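PDB 2E1N: Pex from Synechococcus elongatus PCC 7942, which modifies the cyanobacterial circadian clock as a period extender and probably binds DNA through a PadR-like winged-helix domain. Local coordinates for residues Y38-L43 against E81-G86. Sequence-based numbering, arbitrary orientation.
Sequences YVLAVL and EQIISG
This contact belongs to the hydrophobic core of the PadR-like winged-helix domain, where the last turns of helix 32-43 meet the start of the wing strand 84-89. Leu40 and Leu43, about one helical turn apart, each turn one methyl group to this strand end: Leu40 meets Ile83 and Ile84, Leu43 meets Ile84. The CG2 methyl of Ile84 touches both leucines. It lies 3.7 Å from CD2 of Leu40 and 3.7 Å from CD1 of Leu43. CG1 of Ile84 stands between the backbone N and the carbonyl carbon (chi1 71°), which turns CG2 to the helix. CD2 of Leu40 also touches CG2 of Ile83 at 3.8 Å, so this one methyl meets both isoleucines. The side chain of Leu40 crosses that of Ile83 at about a right angle and that of Ile84 on a slant. The side chains of Leu43 and Ile84 are roughly perpendicular. The interface is small and wholly apolar, burying 154 Å² over both sides. Just before it, Gln82 has positive phi and ends helix 68-80 in a Schellman motif, and the chain then passes into the strand. Leu78 of that helix touches Leu40, Ile83 and Ile84. Leu103 of strand 98-103 packs on both leucines, while Leu114 of helix 110-123 packs on Leu40. Ile83 also meets Phe15 of the second subunit, which brings the edge of this core to the dimer interface.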
loop_
_atom_site.group_PDB
_atom_site.type_symbol
_atom_site.label_atom_id
_atom_site.label_comp_id
_atom_site.label_asym_id
_atom_site.label_seq_id
_atom_site.Cartn_x
_atom_site.Cartn_y
_atom_site.Cartn_z
ATOM N N TYR B 38 9.343 -2.138 -12.300
ATOM C CA TYR B 38 8.484 -3.167 -12.931
ATOM C C TYR B 38 8.711 -3.234 -14.458
ATOM O O TYR B 38 8.922 -4.291 -15.045
ATOM C CB TYR B 38 6.994 -2.892 -12.624
ATOM C CG TYR B 38 6.069 -3.632 -13.590
ATOM C CD1 TYR B 38 5.997 -5.029 -13.591
ATOM C CD2 TYR B 38 5.298 -2.938 -14.498
ATOM C CE1 TYR B 38 5.183 -5.702 -14.525
ATOM C CE2 TYR B 38 4.475 -3.610 -15.407
ATOM C CZ TYR B 38 4.466 -4.996 -15.422
ATOM O OH TYR B 38 3.697 -5.706 -16.304
ATOM N N VAL B 39 8.657 -2.091 -15.118
ATOM C CA VAL B 39 8.851 -2.085 -16.560
ATOM C C VAL B 39 10.189 -2.686 -16.907
ATOM O O VAL B 39 10.287 -3.546 -17.786
ATOM C CB VAL B 39 8.700 -0.665 -17.111
ATOM C CG1 VAL B 39 9.139 -0.573 -18.564
ATOM C CG2 VAL B 39 7.225 -0.184 -16.921
ATOM N N LEU B 40 11.236 -2.302 -16.198
ATOM C CA LEU B 40 12.543 -2.874 -16.470
ATOM C C LEU B 40 12.645 -4.372 -16.212
ATOM O O LEU B 40 13.283 -5.089 -16.993
ATOM C CB LEU B 40 13.630 -2.085 -15.738
ATOM C CG LEU B 40 13.897 -0.668 -16.308
ATOM C CD1 LEU B 40 14.984 0.018 -15.464
ATOM C CD2 LEU B 40 14.259 -0.635 -17.844
ATOM N N ALA B 41 11.968 -4.847 -15.164
ATOM C CA ALA B 41 11.869 -6.297 -14.880
ATOM C C ALA B 41 11.272 -7.054 -16.086
ATOM O O ALA B 41 11.772 -8.137 -16.430
ATOM C CB ALA B 41 11.061 -6.543 -13.605
ATOM N N VAL B 42 10.251 -6.487 -16.724
ATOM C CA VAL B 42 9.650 -7.073 -17.925
ATOM C C VAL B 42 10.605 -7.063 -19.108
ATOM O O VAL B 42 10.826 -8.093 -19.748
ATOM C CB VAL B 42 8.312 -6.384 -18.291
ATOM C CG1 VAL B 42 7.735 -6.956 -19.603
ATOM C CG2 VAL B 42 7.314 -6.532 -17.141
ATOM N N LEU B 43 11.186 -5.891 -19.385
ATOM C CA LEU B 43 12.006 -5.683 -20.567
ATOM C C LEU B 43 13.325 -6.462 -20.535
ATOM O O LEU B 43 13.940 -6.690 -21.577
ATOM C CB LEU B 43 12.232 -4.176 -20.755
ATOM C CG LEU B 43 10.990 -3.348 -21.068
ATOM C CD1 LEU B 43 11.393 -1.885 -21.357
ATOM C CD2 LEU B 43 10.174 -3.908 -22.277
ATOM N N GLU B 81 16.862 8.834 -19.879
ATOM C CA GLU B 81 18.059 8.312 -19.265
ATOM C C GLU B 81 18.779 7.278 -20.130
ATOM O O GLU B 81 19.783 6.742 -19.703
ATOM C CB GLU B 81 17.684 7.691 -17.913
ATOM C CG GLU B 81 17.151 8.706 -16.889
ATOM C CD GLU B 81 18.177 9.712 -16.435
ATOM O OE1 GLU B 81 17.766 10.751 -15.912
ATOM O OE2 GLU B 81 19.396 9.499 -16.603
ATOM N N GLN B 82 18.266 7.006 -21.331
ATOM C CA GLN B 82 18.880 6.134 -22.338
ATOM C C GLN B 82 18.931 4.694 -21.912
ATOM O O GLN B 82 19.805 3.960 -22.390
ATOM C CB GLN B 82 20.306 6.618 -22.742
ATOM C CG GLN B 82 20.290 8.042 -23.274
ATOM C CD GLN B 82 21.583 8.483 -23.916
ATOM O OE1 GLN B 82 22.671 7.819 -23.799
ATOM N NE2 GLN B 82 21.498 9.575 -24.627
ATOM N N ILE B 83 18.008 4.272 -21.041
ATOM C CA ILE B 83 17.973 2.877 -20.613
ATOM C C ILE B 83 17.134 2.017 -21.574
ATOM O O ILE B 83 17.449 0.795 -21.813
ATOM C CB ILE B 83 17.409 2.784 -19.201
ATOM C CG1 ILE B 83 18.260 3.610 -18.273
ATOM C CG2 ILE B 83 17.383 1.290 -18.702
ATOM C CD1 ILE B 83 17.760 3.630 -16.835
ATOM N N ILE B 84 16.067 2.624 -22.102
ATOM C CA ILE B 84 15.208 1.954 -23.065
ATOM C C ILE B 84 15.148 2.741 -24.335
ATOM O O ILE B 84 15.482 3.935 -24.388
ATOM C CB ILE B 84 13.761 1.682 -22.543
ATOM C CG1 ILE B 84 12.931 2.962 -22.432
ATOM C CG2 ILE B 84 13.842 0.937 -21.190
ATOM C CD1 ILE B 84 11.462 2.750 -22.005
ATOM N N SER B 85 14.738 2.040 -25.381
ATOM C CA SER B 85 14.469 2.635 -26.655
ATOM C C SER B 85 13.180 2.079 -27.229
ATOM O O SER B 85 12.678 1.048 -26.764
ATOM C CB SER B 85 15.634 2.413 -27.610
ATOM O OG SER B 85 15.879 1.036 -27.802
ATOM N N GLY B 86 12.613 2.811 -28.162
ATOM C CA GLY B 86 11.386 2.441 -28.781
ATOM C C GLY B 86 11.576 2.153 -30.242
ATOM O O GLY B 86 12.583 2.510 -30.849
#